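Local atomic coordinates of ribosome inactivating type 1 protein (PDB entry 3MVG), a protein that belongs to the single-chain (type 1) ribosome-inactivating proteins of plants and has their mixed alpha-helical and beta-sheet fold. Residues Phe6-Thr11 with Pro128-Ile133; Arg14-Phe19 with Arg171-Ile176; Arg119-Leu124 with Asn187-Val192; Thr134-Trp139 with Arg150-Leu155; Phe165-Gln170 with Ile195-Asn200. One frame throughout, in Å; residues are numbered along the deposited sequence. Where two conformers were deposited one is given.

Overall arrangement
Five contacts illustrate how one fold is tied together by segments 11 to 152 residues apart in sequence. Interactions 1 and 4 share helix 126-138, their centres about 11 Å apart, and Leu129 CD2 meets Leu155 CD2 at 3.9 Å. Interactions 2 and 5 share helix 166-173, where Ser17 OG lies 2.8 Å from Glu169 OE1, a probable hydrogen bond. Interaction 3 touches all four others. Its Arg119 NH1 is 2.8 Å from Gln198 OE1 of interaction 5, probably hydrogen-bonded. A glycerol lies about 5 Å from the Arg119 side chain, and a glycerol also lies about 4 Å from the Leu197 side chain. Interactions 4 and 5 are remote, about 21 Å between centres. Interactions 2, 3 and 5 also touch the second subunit.

Interaction 1: Phe6-Thr11 with Pro128-Ile133; sequences FRVTGT and PLATAI
Val8 reaches Ala130 with both methyl branches: CG1 stands anti to the carbonyl carbon (chi1 -65°) and CG2 lies between backbone N and carbonyl carbon. The alanine methyl is thus straddled, Val8 CG2 coming to 3.9 Å of Ala130 CB and CG1 to 4.0 Å of the same carbon. CG1 also meets the neighbouring turns of the helix, with Leu129 CD2 at 4.2 Å and Ile133 CD1 at 4.3 Å from Val8 CG1. At the strand end, the Phe6 ring offers CE1 to Leu129 CD1 at 4.1 Å, an oblique approach. No hydrogen bond crosses this buried, wholly apolar seam. Val8 is held by its own chain, since its carbonyl O accepts both Thr11 N and Thr11 OG1 from the same face of its plane, the hydroxyl at 2.7 Å and well above that plane. Trp57 adds cover to both Val8 and Ala130. The arrangement is typical of helix-on-sheet packing in a fold that combines helices with a mixed beta-sheet: helix 126-138 lies against the end of edge strand 3-7 and the type II turn Val8-Thr11.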
# COMPACT_ATOMS: atom_id res chain seq x y z
N PHE A 6 14.10 -12.09 -7.24
CA PHE A 6 13.93 -10.64 -7.35
C PHE A 6 15.27 -10.03 -7.73
O PHE A 6 16.31 -10.38 -7.16
CB PHE A 6 13.43 -10.02 -6.05
CG PHE A 6 13.31 -8.52 -6.11
CD1 PHE A 6 14.29 -7.71 -5.55
CD2 PHE A 6 12.25 -7.92 -6.78
CE1 PHE A 6 14.19 -6.33 -5.62
CE2 PHE A 6 12.16 -6.53 -6.86
CZ PHE A 6 13.13 -5.74 -6.27
N ARG A 7 15.25 -9.12 -8.71
CA ARG A 7 16.45 -8.41 -9.15
C ARG A 7 16.27 -6.92 -8.98
O ARG A 7 15.23 -6.37 -9.36
CB ARG A 7 16.77 -8.70 -10.61
CG ARG A 7 16.72 -10.16 -10.95
CD ARG A 7 17.69 -10.51 -12.03
NE ARG A 7 17.59 -11.93 -12.36
CZ ARG A 7 18.50 -12.61 -13.04
NH1 ARG A 7 19.59 -11.99 -13.48
NH2 ARG A 7 18.32 -13.90 -13.30
N VAL A 8 17.27 -6.24 -8.42
CA VAL A 8 17.14 -4.80 -8.24
C VAL A 8 17.11 -4.00 -9.54
O VAL A 8 16.42 -2.99 -9.62
CB VAL A 8 18.19 -4.20 -7.26
CG1 VAL A 8 18.00 -4.74 -5.85
CG2 VAL A 8 19.61 -4.43 -7.74
N THR A 9 17.83 -4.48 -10.56
CA THR A 9 17.91 -3.79 -11.85
C THR A 9 16.52 -3.63 -12.47
O THR A 9 15.79 -4.60 -12.65
CB THR A 9 18.85 -4.54 -12.81
OG1 THR A 9 20.19 -4.46 -12.29
CG2 THR A 9 18.81 -3.95 -14.22
N GLY A 10 16.16 -2.38 -12.77
CA GLY A 10 14.87 -2.10 -13.40
C GLY A 10 13.67 -2.15 -12.47
O GLY A 10 12.54 -2.16 -12.95
N THR A 11 13.90 -2.18 -11.16
CA THR A 11 12.79 -2.28 -10.20
C THR A 11 11.77 -1.17 -10.35
O THR A 11 12.11 0.02 -10.41
CB THR A 11 13.31 -2.31 -8.74
OG1 THR A 11 14.02 -3.53 -8.52
CG2 THR A 11 12.16 -2.25 -7.73
N PRO A 128 19.62 0.31 -0.47
CA PRO A 128 20.03 -0.53 0.67
C PRO A 128 19.86 -2.02 0.41
O PRO A 128 20.70 -2.81 0.83
CB PRO A 128 19.12 -0.05 1.80
CG PRO A 128 18.91 1.40 1.48
CD PRO A 128 18.81 1.46 -0.02
N LEU A 129 18.80 -2.39 -0.30
CA LEU A 129 18.56 -3.79 -0.66
C LEU A 129 19.72 -4.33 -1.51
O LEU A 129 20.28 -5.39 -1.23
CB LEU A 129 17.22 -3.92 -1.38
CG LEU A 129 16.48 -5.26 -1.31
CD1 LEU A 129 15.06 -5.13 -1.83
CD2 LEU A 129 17.22 -6.34 -2.08
N ALA A 130 20.09 -3.58 -2.55
CA ALA A 130 21.22 -3.95 -3.42
C ALA A 130 22.52 -4.04 -2.64
O ALA A 130 23.27 -5.00 -2.79
CB ALA A 130 21.35 -2.97 -4.57
N THR A 131 22.77 -3.07 -1.77
CA THR A 131 23.99 -3.06 -0.98
C THR A 131 24.06 -4.26 -0.03
O THR A 131 25.12 -4.88 0.13
CB THR A 131 24.11 -1.74 -0.22
OG1 THR A 131 24.27 -0.69 -1.17
CG2 THR A 131 25.31 -1.75 0.73
N ALA A 132 22.93 -4.62 0.56
CA ALA A 132 22.86 -5.77 1.45
C ALA A 132 23.17 -7.06 0.69
O ALA A 132 23.90 -7.92 1.19
CB ALA A 132 21.50 -5.83 2.14
N ILE A 133 22.61 -7.20 -0.51
CA ILE A 133 22.91 -8.36 -1.34
C ILE A 133 24.40 -8.43 -1.66
O ILE A 133 25.02 -9.48 -1.50
CB ILE A 133 22.11 -8.35 -2.66
CG1 ILE A 133 20.61 -8.43 -2.39
CG2 ILE A 133 22.57 -9.50 -3.57
CD1 ILE A 133 19.78 -7.96 -3.59

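Interaction 2: Arg14-Phe19 with Arg171-Ile176; sequences RSYSDF and RVTNNI
Ser17 OG is hydrogen-bonded to Glu169 OE1, two residues before Arg171 in helix 166-173, and more weakly to Arg13 O of its own helix. Across the contact Ser17 OG touches the methyl Thr173 CG2 at 3.5 Å. Thr173 CG2 also sits at the edge of the Tyr16 ring, near its plane, 3.9 Å from Tyr16 CD2. A second methyl approaches the ring from another side: Val172 CG1 lies over one face, 4.0 Å from the centroid and 30° off the normal, a CH-pi contact whose closest carbon is Tyr16 CE2 at 3.5 Å. With CG anti to the backbone N (chi1 -180°), Tyr16 extends from helix 13-27 across Val172 at about a right angle. Nearer the backbone, Tyr16 CB meets Ile176 CD1 at 4.0 Å, in the last residue of the type I turn Thr173-Ile176. The phenol passes beyond both segments to hydrogen-bond Leu158 O in helix 146-164, which also packs on Val172. Apolar contacts on a face and an edge, with the phenol bonded at its far end, should restrict rotation of the Tyr16 ring; the buried hydroxyl is satisfied by a main-chain carbonyl, and the two segments are joined without direct hydrogen bonds.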
# COMPACT_ATOMS: atom_id res chain seq x y z
N ARG A 14 5.51 -2.03 -9.33
CA ARG A 14 4.84 -3.24 -9.78
C ARG A 14 5.71 -4.48 -9.66
O ARG A 14 5.25 -5.52 -9.19
CB ARG A 14 4.39 -3.03 -11.23
CG ARG A 14 3.28 -3.95 -11.73
CD ARG A 14 2.85 -3.43 -13.10
NE ARG A 14 1.64 -4.06 -13.64
CZ ARG A 14 1.63 -5.02 -14.55
NH1 ARG A 14 0.48 -5.52 -14.97
NH2 ARG A 14 2.77 -5.49 -15.05
N SER A 15 6.98 -4.40 -10.06
CA SER A 15 7.85 -5.57 -10.00
C SER A 15 8.15 -6.00 -8.56
O SER A 15 8.21 -7.20 -8.27
CB SER A 15 9.15 -5.40 -10.81
OG SER A 15 10.06 -4.50 -10.21
N TYR A 16 8.32 -5.03 -7.67
CA TYR A 16 8.55 -5.34 -6.27
C TYR A 16 7.30 -5.97 -5.66
O TYR A 16 7.37 -7.00 -4.98
CB TYR A 16 9.00 -4.09 -5.51
CG TYR A 16 9.26 -4.36 -4.05
CD1 TYR A 16 10.36 -5.11 -3.64
CD2 TYR A 16 8.39 -3.89 -3.07
CE1 TYR A 16 10.59 -5.37 -2.28
CE2 TYR A 16 8.61 -4.14 -1.72
CZ TYR A 16 9.71 -4.87 -1.34
OH TYR A 16 9.90 -5.10 0.01
N SER A 17 6.14 -5.38 -5.92
CA SER A 17 4.89 -5.93 -5.40
C SER A 17 4.57 -7.31 -5.98
O SER A 17 4.07 -8.18 -5.27
CB SER A 17 3.75 -4.96 -5.65
OG SER A 17 3.92 -3.83 -4.84
N ASP A 18 4.86 -7.52 -7.27
CA ASP A 18 4.66 -8.83 -7.88
C ASP A 18 5.54 -9.88 -7.22
O ASP A 18 5.10 -11.00 -6.97
CB ASP A 18 4.96 -8.78 -9.39
CG ASP A 18 3.82 -8.14 -10.20
OD1 ASP A 18 2.72 -7.90 -9.66
OD2 ASP A 18 4.03 -7.89 -11.41
N PHE A 19 6.80 -9.53 -6.96
CA PHE A 19 7.71 -10.40 -6.24
C PHE A 19 7.13 -10.82 -4.88
O PHE A 19 7.05 -12.00 -4.58
CB PHE A 19 9.08 -9.72 -6.09
CG PHE A 19 9.90 -10.23 -4.93
CD1 PHE A 19 10.30 -11.56 -4.88
CD2 PHE A 19 10.30 -9.38 -3.92
CE1 PHE A 19 11.07 -12.05 -3.82
CE2 PHE A 19 11.08 -9.85 -2.86
CZ PHE A 19 11.46 -11.19 -2.81
N ARG A 171 5.28 1.36 2.33
CA ARG A 171 6.37 2.30 2.60
C ARG A 171 7.42 2.18 1.50
O ARG A 171 7.92 3.19 0.99
CB ARG A 171 7.01 2.03 3.96
CG ARG A 171 6.05 1.98 5.14
CD ARG A 171 5.10 3.16 5.14
NE ARG A 171 4.57 3.46 6.47
CZ ARG A 171 3.41 3.02 6.94
NH1 ARG A 171 2.65 2.23 6.19
NH2 ARG A 171 3.02 3.36 8.16
N VAL A 172 7.75 0.94 1.14
CA VAL A 172 8.75 0.67 0.11
C VAL A 172 8.26 1.15 -1.25
O VAL A 172 8.97 1.89 -1.95
CB VAL A 172 9.11 -0.84 0.06
CG1 VAL A 172 10.19 -1.10 -0.98
CG2 VAL A 172 9.60 -1.31 1.42
N THR A 173 7.06 0.77 -1.65
CA THR A 173 6.60 1.16 -2.99
C THR A 173 6.37 2.67 -3.11
O THR A 173 6.57 3.22 -4.19
CB THR A 173 5.38 0.36 -3.46
OG1 THR A 173 4.32 0.56 -2.55
CG2 THR A 173 5.71 -1.13 -3.52
N ASN A 174 6.03 3.34 -2.01
CA ASN A 174 5.92 4.81 -2.02
C ASN A 174 7.24 5.51 -2.31
O ASN A 174 7.28 6.71 -2.58
CB ASN A 174 5.40 5.31 -0.68
CG ASN A 174 3.92 5.01 -0.45
OD1 ASN A 174 3.21 4.55 -1.34
ND2 ASN A 174 3.48 5.24 0.77
N ASN A 175 8.33 4.76 -2.20
CA ASN A 175 9.66 5.31 -2.42
C ASN A 175 10.36 4.78 -3.66
O ASN A 175 11.53 5.07 -3.87
CB ASN A 175 10.48 5.14 -1.15
CG ASN A 175 10.09 6.15 -0.11
OD1 ASN A 175 10.26 7.36 -0.33
ND2 ASN A 175 9.52 5.70 1.00
N ILE A 176 9.63 4.02 -4.47
CA ILE A 176 10.12 3.65 -5.79
C ILE A 176 9.47 4.62 -6.77
O ILE A 176 8.28 4.53 -7.06
CB ILE A 176 9.77 2.19 -6.14
CG1 ILE A 176 10.46 1.22 -5.15
CG2 ILE A 176 10.15 1.88 -7.60
CD1 ILE A 176 9.92 -0.20 -5.21

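Interaction 3: Arg119-Leu124 with Asn187-Val192; sequences RENIDL and NFRPRV. Unlike the reference sequence in segment 187-192: Arg191 (reference Ser).
Leu124 and Phe188 form a single antiparallel beta bridge, a hydrogen-bonded pair joining two loops. Leu124 N donates to Phe188 O at 2.8 Å, nearly along the C=O axis, and Phe188 N returns a bond to Leu124 O at 3.0 Å. Charge reinforces the bridge next door: Arg189 NE donates to Asp123 OD1 at 2.8 Å within a salt bridge; the oxygen lies near the guanidinium plane but is met from above the carboxylate plane. The Arg189 chain, extended from CG to NE, carries its flat end beneath the backbone of 121-122, so that Asn121 O stands over the guanidinium centre without a hydrogen bond. Apolar contacts involve Leu124, Phe188 and Pro190. Leu124 CB lies over one face of the Phe188 ring, offset toward the rim, while Leu124 CD1 meets Pro190 CD at 3.8 Å. Waters bridge the polar groups: one is shared by Asn121 OD1 and Arg189 NH1, another by Asp123 OD2 and Asn187 ND2. The guanidinium of the buried Arg119 is hydrogen-bonded to Gln198 and Gln112, and its carbonyl faces the proline. A further water donates to both Glu120 O and Pro190 O, 2.8 Å from the first and 2.9 Å from the second.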
# COMPACT_ATOMS: atom_id res chain seq x y z
N ARG A 119 17.76 -0.86 14.10
CA ARG A 119 17.21 -0.73 12.75
C ARG A 119 16.46 0.58 12.50
O ARG A 119 16.25 0.96 11.35
CB ARG A 119 16.39 -1.96 12.37
CG ARG A 119 15.07 -2.13 13.07
CD ARG A 119 14.64 -3.57 12.89
NE ARG A 119 13.32 -3.90 13.41
CZ ARG A 119 13.05 -4.17 14.69
NH1 ARG A 119 11.82 -4.50 15.04
NH2 ARG A 119 14.00 -4.10 15.62
N GLU A 120 16.12 1.32 13.57
CA GLU A 120 15.60 2.68 13.42
C GLU A 120 16.60 3.59 12.71
O GLU A 120 16.22 4.63 12.18
CB GLU A 120 15.24 3.29 14.78
CG GLU A 120 13.93 2.80 15.37
CD GLU A 120 13.64 3.36 16.76
OE1 GLU A 120 13.79 4.58 16.96
OE2 GLU A 120 13.26 2.56 17.64
N ASN A 121 17.87 3.19 12.70
CA ASN A 121 18.94 4.00 12.12
C ASN A 121 19.54 3.42 10.83
O ASN A 121 20.61 3.83 10.39
CB ASN A 121 20.03 4.25 13.17
CG ASN A 121 19.49 4.90 14.43
OD1 ASN A 121 18.69 5.83 14.36
ND2 ASN A 121 19.90 4.39 15.58
N ILE A 122 18.81 2.48 10.21
CA ILE A 122 19.27 1.80 9.00
C ILE A 122 18.31 2.09 7.85
O ILE A 122 17.13 1.76 7.91
CB ILE A 122 19.41 0.27 9.24
CG1 ILE A 122 20.53 0.01 10.25
CG2 ILE A 122 19.63 -0.47 7.91
CD1 ILE A 122 20.62 -1.44 10.74
N ASP A 123 18.84 2.73 6.80
CA ASP A 123 18.04 3.07 5.61
C ASP A 123 17.48 1.82 4.94
O ASP A 123 18.18 0.82 4.80
CB ASP A 123 18.89 3.80 4.56
CG ASP A 123 19.19 5.25 4.92
OD1 ASP A 123 18.56 5.80 5.84
OD2 ASP A 123 20.06 5.83 4.25
N LEU A 124 16.22 1.91 4.53
CA LEU A 124 15.55 0.88 3.74
C LEU A 124 15.10 1.46 2.42
O LEU A 124 14.55 2.56 2.35
CB LEU A 124 14.35 0.33 4.50
CG LEU A 124 14.63 -0.34 5.85
CD1 LEU A 124 13.33 -0.78 6.48
CD2 LEU A 124 15.58 -1.54 5.71
N ASN A 187 14.92 6.47 0.12
CA ASN A 187 15.06 5.70 1.34
C ASN A 187 14.16 6.22 2.44
O ASN A 187 13.79 7.39 2.45
CB ASN A 187 16.50 5.76 1.81
CG ASN A 187 17.43 4.98 0.92
OD1 ASN A 187 17.04 3.99 0.31
ND2 ASN A 187 18.68 5.41 0.85
N PHE A 188 13.81 5.33 3.36
CA PHE A 188 13.19 5.72 4.62
C PHE A 188 13.83 4.87 5.71
O PHE A 188 14.49 3.86 5.42
CB PHE A 188 11.66 5.54 4.57
CG PHE A 188 11.21 4.10 4.60
CD1 PHE A 188 11.14 3.37 3.42
CD2 PHE A 188 10.84 3.49 5.80
CE1 PHE A 188 10.72 2.03 3.44
CE2 PHE A 188 10.43 2.16 5.82
CZ PHE A 188 10.37 1.43 4.64
N ARG A 189 13.65 5.28 6.96
CA ARG A 189 14.04 4.46 8.10
C ARG A 189 12.77 4.08 8.85
O ARG A 189 11.88 4.92 9.01
CB ARG A 189 15.01 5.20 9.00
CG ARG A 189 16.36 5.38 8.34
CD ARG A 189 17.27 6.27 9.14
NE ARG A 189 18.62 6.25 8.58
CZ ARG A 189 19.70 6.71 9.19
NH1 ARG A 189 19.61 7.22 10.42
NH2 ARG A 189 20.88 6.65 8.58
N PRO A 190 12.67 2.81 9.29
CA PRO A 190 11.42 2.37 9.90
C PRO A 190 11.13 3.13 11.18
O PRO A 190 12.02 3.32 12.01
CB PRO A 190 11.66 0.88 10.18
CG PRO A 190 13.14 0.76 10.30
CD PRO A 190 13.69 1.75 9.31
N ARG A 191 9.89 3.59 11.29
CA ARG A 191 9.42 4.37 12.42
C ARG A 191 9.16 3.46 13.62
O ARG A 191 9.14 2.23 13.48
CB ARG A 191 8.16 5.14 12.01
CG ARG A 191 6.99 4.23 11.67
CD ARG A 191 5.79 4.92 11.05
NE ARG A 191 5.85 4.95 9.59
CZ ARG A 191 6.26 5.99 8.87
NH1 ARG A 191 6.66 7.10 9.46
NH2 ARG A 191 6.29 5.91 7.55
N VAL A 192 8.96 4.05 14.80
CA VAL A 192 8.51 3.32 15.99
C VAL A 192 7.25 2.51 15.67
O VAL A 192 7.05 1.40 16.19
CB VAL A 192 8.29 4.31 17.17
CG1 VAL A 192 7.46 3.70 18.28
CG2 VAL A 192 9.64 4.80 17.70
O HOH W 1 13.66 5.66 12.37
O HOH W 2 17.69 7.59 12.37
O HOH W 3 21.50 3.92 6.92
O HOH W 4 19.35 7.67 2.39

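Interaction 4: Thr134-Trp139 with Arg150-Leu155; sequences TTLHNW and RSLIVL. Unlike the reference sequence in segment 134-139: Thr134 (reference Ser).
Leu136 meets the second helix through its outer atoms. CB leads to CG, which stands anti to the carbonyl carbon (chi1 -66°) and comes within 3.9 Å of Ser151 CB. Of the two branches, CD2 rests on that same Ser151 carbon at 3.9 Å, while CD1 enters between two leucines. There Leu136 CD1 meets Leu155 CD1 tip to tip at 3.7 Å and Leu152 CD2 at 4.0 Å, the latter side chain crossing at about a right angle. Beside it, Ser151 OG lies against Thr135, 3.3 Å from CB and 3.4 Å from CG2. Both hydroxyls look back along their own helices: Ser151 OG is hydrogen-bonded to Ser147 O, and Thr135 OG1 to Thr131 O. The short segments 134-138 and 150-155 run at 134°, their axes 9.9 Å apart at closest, with Ala132 of the first helix packing on Ser151 and Leu155. Each hydroxyl thus has a partner in its own helix, consistent with a contact made by side-chain packing with no hydrogen bond between the two segments.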
# COMPACT_ATOMS: atom_id res chain seq x y z
N THR A 134 24.98 -7.32 -2.10
CA THR A 134 26.41 -7.28 -2.45
C THR A 134 27.27 -7.64 -1.25
O THR A 134 28.25 -8.38 -1.38
CB THR A 134 26.82 -5.90 -2.98
OG1 THR A 134 26.09 -5.61 -4.17
CG2 THR A 134 28.28 -5.86 -3.32
N THR A 135 26.90 -7.11 -0.09
CA THR A 135 27.67 -7.33 1.13
C THR A 135 27.68 -8.81 1.50
O THR A 135 28.75 -9.38 1.76
CB THR A 135 27.13 -6.48 2.29
OG1 THR A 135 27.23 -5.09 1.93
CG2 THR A 135 27.93 -6.71 3.56
N LEU A 136 26.52 -9.45 1.48
CA LEU A 136 26.45 -10.87 1.75
C LEU A 136 27.14 -11.67 0.66
O LEU A 136 27.79 -12.68 0.93
CB LEU A 136 25.01 -11.33 1.94
CG LEU A 136 24.29 -10.78 3.17
CD1 LEU A 136 22.97 -11.51 3.36
CD2 LEU A 136 25.13 -10.88 4.45
N HIS A 137 27.03 -11.22 -0.59
CA HIS A 137 27.69 -11.92 -1.70
C HIS A 137 29.19 -12.02 -1.47
O HIS A 137 29.79 -13.07 -1.72
CB HIS A 137 27.41 -11.24 -3.03
CG HIS A 137 27.94 -11.99 -4.21
ND1 HIS A 137 29.21 -11.77 -4.72
CD2 HIS A 137 27.41 -13.00 -4.94
CE1 HIS A 137 29.41 -12.59 -5.73
NE2 HIS A 137 28.34 -13.35 -5.89
N ASN A 138 29.78 -10.94 -0.98
CA ASN A 138 31.23 -10.82 -0.86
C ASN A 138 31.82 -11.24 0.47
O ASN A 138 33.02 -11.52 0.55
CB ASN A 138 31.66 -9.39 -1.20
CG ASN A 138 31.33 -9.01 -2.63
OD1 ASN A 138 31.21 -9.87 -3.50
ND2 ASN A 138 31.17 -7.71 -2.86
N TRP A 139 31.00 -11.29 1.52
CA TRP A 139 31.52 -11.59 2.87
C TRP A 139 31.90 -13.05 3.04
O TRP A 139 31.22 -13.96 2.56
CB TRP A 139 30.49 -11.20 3.93
CG TRP A 139 30.96 -11.38 5.37
CD1 TRP A 139 31.60 -10.46 6.15
CD2 TRP A 139 30.80 -12.55 6.19
NE1 TRP A 139 31.84 -10.97 7.40
CE2 TRP A 139 31.36 -12.26 7.45
CE3 TRP A 139 30.22 -13.81 5.98
CZ2 TRP A 139 31.36 -13.18 8.50
CZ3 TRP A 139 30.21 -14.72 7.03
CH2 TRP A 139 30.79 -14.40 8.27
N ARG A 150 24.04 -6.46 9.77
CA ARG A 150 23.44 -5.25 9.24
C ARG A 150 22.66 -5.55 7.95
O ARG A 150 21.53 -5.10 7.76
CB ARG A 150 24.49 -4.18 8.96
CG ARG A 150 23.89 -2.81 8.72
CD ARG A 150 24.84 -1.88 7.99
NE ARG A 150 24.26 -0.54 7.87
CZ ARG A 150 23.34 -0.19 6.97
NH1 ARG A 150 22.87 -1.07 6.09
NH2 ARG A 150 22.87 1.05 6.96
N SER A 151 23.28 -6.33 7.07
CA SER A 151 22.66 -6.67 5.78
C SER A 151 21.42 -7.53 5.96
O SER A 151 20.43 -7.34 5.25
CB SER A 151 23.67 -7.34 4.86
OG SER A 151 24.75 -6.44 4.59
N LEU A 152 21.46 -8.46 6.91
CA LEU A 152 20.29 -9.27 7.22
C LEU A 152 19.14 -8.45 7.79
O LEU A 152 17.99 -8.72 7.49
CB LEU A 152 20.66 -10.43 8.14
CG LEU A 152 21.41 -11.58 7.47
CD1 LEU A 152 21.97 -12.52 8.52
CD2 LEU A 152 20.54 -12.33 6.47
N ILE A 153 19.44 -7.43 8.58
CA ILE A 153 18.40 -6.52 9.06
C ILE A 153 17.65 -5.90 7.88
O ILE A 153 16.41 -5.83 7.89
CB ILE A 153 18.99 -5.43 9.98
CG1 ILE A 153 19.40 -6.05 11.32
CG2 ILE A 153 17.99 -4.30 10.20
CD1 ILE A 153 20.25 -5.14 12.20
N VAL A 154 18.40 -5.44 6.88
CA VAL A 154 17.81 -4.84 5.68
C VAL A 154 16.97 -5.88 4.92
O VAL A 154 15.81 -5.64 4.60
CB VAL A 154 18.90 -4.24 4.76
CG1 VAL A 154 18.31 -3.77 3.43
CG2 VAL A 154 19.60 -3.07 5.46
N LEU A 155 17.56 -7.04 4.66
CA LEU A 155 16.89 -8.06 3.83
C LEU A 155 15.68 -8.69 4.51
O LEU A 155 14.66 -8.89 3.87
CB LEU A 155 17.88 -9.14 3.39
CG LEU A 155 18.99 -8.60 2.48
CD1 LEU A 155 19.99 -9.69 2.14
CD2 LEU A 155 18.45 -7.93 1.21

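Interaction 5: Phe165-Gln170 with Ile195-Asn200; sequences FRAIEQ and IDLQTN
Two helices pack nearly antiparallel here, and Phe165, at the N-cap of one, meets Leu197 of the other; the short segments 166-170 and 195-199 run at 150° with axes 11.0 Å apart. Leu197 CG sits over the middle of the Phe165 ring, 3.7 Å from the centroid and 14° off the normal, a CH-pi contact. A chi1 of -169°, with CG anti to the backbone N, puts it there. Leu197 CD1 comes to 3.6 Å of Phe165 CE1, and Leu197 CD2 reaches Ala167 CB and Ile168 CG1, the latter at 4.1 Å. Phe165 also touches main chain, with CZ 3.4 Å from Leu197 O. A smaller contact joins Ile168 CD1 to Gln198 CG at 3.9 Å, these side chains crossing at about a right angle. Further out, the rings of Phe165 and Trp201 meet, and Leu222 packs on Leu197. The amide of Gln198 is held at both ends, OE1 by Arg119 and NE2 by Gln157, which fixes the chain lying against Ile168. At the end of helix 192-199, Asn200 ND2 turns back to Asp196 O at 2.9 Å, with the acceptor in its amide plane.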
# COMPACT_ATOMS: atom_id res chain seq x y z
N PHE A 165 3.42 -7.91 6.18
CA PHE A 165 2.63 -6.68 6.34
C PHE A 165 2.64 -5.82 5.10
O PHE A 165 3.67 -5.20 4.76
CB PHE A 165 3.15 -5.82 7.50
CG PHE A 165 2.98 -6.43 8.85
CD1 PHE A 165 1.74 -6.41 9.49
CD2 PHE A 165 4.05 -7.01 9.50
CE1 PHE A 165 1.58 -6.97 10.76
CE2 PHE A 165 3.90 -7.57 10.76
CZ PHE A 165 2.67 -7.54 11.39
N ARG A 166 1.49 -5.71 4.45
CA ARG A 166 1.35 -4.83 3.30
C ARG A 166 1.56 -3.36 3.67
O ARG A 166 1.91 -2.56 2.81
CB ARG A 166 0.01 -5.05 2.60
CG ARG A 166 -0.09 -6.42 1.99
CD ARG A 166 -1.49 -6.76 1.53
NE ARG A 166 -1.60 -8.14 1.10
CZ ARG A 166 -1.29 -8.60 -0.12
NH1 ARG A 166 -0.88 -7.76 -1.07
NH2 ARG A 166 -1.39 -9.89 -0.36
N ALA A 167 1.36 -3.01 4.94
CA ALA A 167 1.63 -1.64 5.37
C ALA A 167 3.11 -1.31 5.25
O ALA A 167 3.47 -0.16 4.95
CB ALA A 167 1.16 -1.40 6.79
N ILE A 168 3.97 -2.30 5.47
CA ILE A 168 5.41 -2.10 5.30
C ILE A 168 5.78 -2.09 3.82
O ILE A 168 6.56 -1.24 3.37
CB ILE A 168 6.25 -3.11 6.12
CG1 ILE A 168 5.79 -3.09 7.59
CG2 ILE A 168 7.75 -2.78 6.00
CD1 ILE A 168 6.48 -4.11 8.48
N GLU A 169 5.22 -3.02 3.04
CA GLU A 169 5.36 -3.00 1.59
C GLU A 169 5.04 -1.61 1.03
O GLU A 169 5.78 -1.09 0.18
CB GLU A 169 4.43 -4.03 0.96
CG GLU A 169 4.44 -3.99 -0.55
CD GLU A 169 3.48 -4.98 -1.17
OE1 GLU A 169 3.48 -5.09 -2.41
OE2 GLU A 169 2.74 -5.65 -0.44
N GLN A 170 3.95 -1.01 1.50
CA GLN A 170 3.51 0.31 1.04
C GLN A 170 4.59 1.38 1.19
O GLN A 170 4.77 2.22 0.29
CB GLN A 170 2.25 0.72 1.82
CG GLN A 170 1.82 2.14 1.59
CD GLN A 170 0.88 2.26 0.44
OE1 GLN A 170 1.22 1.95 -0.70
NE2 GLN A 170 -0.31 2.70 0.73
N ILE A 195 8.25 -0.65 13.61
CA ILE A 195 8.91 -1.59 14.51
C ILE A 195 7.92 -2.31 15.43
O ILE A 195 8.04 -3.51 15.67
CB ILE A 195 10.02 -0.89 15.31
CG1 ILE A 195 11.15 -0.48 14.37
CG2 ILE A 195 10.55 -1.79 16.40
CD1 ILE A 195 12.41 -0.09 15.08
N ASP A 196 6.93 -1.57 15.93
CA ASP A 196 5.92 -2.15 16.81
C ASP A 196 5.00 -3.10 16.05
O ASP A 196 4.56 -4.11 16.58
CB ASP A 196 5.12 -1.08 17.53
CG ASP A 196 4.53 -1.57 18.83
OD1 ASP A 196 3.40 -1.17 19.16
OD2 ASP A 196 5.20 -2.37 19.53
N LEU A 197 4.75 -2.78 14.79
CA LEU A 197 3.99 -3.67 13.94
C LEU A 197 4.72 -5.01 13.79
O LEU A 197 4.15 -6.08 14.02
CB LEU A 197 3.77 -2.99 12.59
CG LEU A 197 2.77 -3.64 11.66
CD1 LEU A 197 1.37 -3.69 12.28
CD2 LEU A 197 2.76 -2.87 10.35
N GLN A 198 6.02 -4.95 13.46
CA GLN A 198 6.84 -6.14 13.34
C GLN A 198 6.81 -6.98 14.61
O GLN A 198 6.66 -8.20 14.55
CB GLN A 198 8.30 -5.77 13.01
CG GLN A 198 8.49 -5.09 11.67
CD GLN A 198 9.89 -4.53 11.51
OE1 GLN A 198 10.71 -4.58 12.42
NE2 GLN A 198 10.17 -3.99 10.33
N THR A 199 6.94 -6.32 15.76
CA THR A 199 6.94 -6.98 17.08
C THR A 199 5.63 -7.72 17.37
O THR A 199 5.62 -8.71 18.10
CB THR A 199 7.20 -5.93 18.20
OG1 THR A 199 8.41 -5.23 17.93
CG2 THR A 199 7.26 -6.56 19.58
N ASN A 200 4.54 -7.24 16.78
CA ASN A 200 3.21 -7.76 17.09
C ASN A 200 2.64 -8.74 16.08
O ASN A 200 1.44 -9.05 16.12
CB ASN A 200 2.24 -6.60 17.32
CG ASN A 200 2.36 -6.04 18.72
OD1 ASN A 200 1.81 -6.62 19.67
ND2 ASN A 200 3.10 -4.96 18.88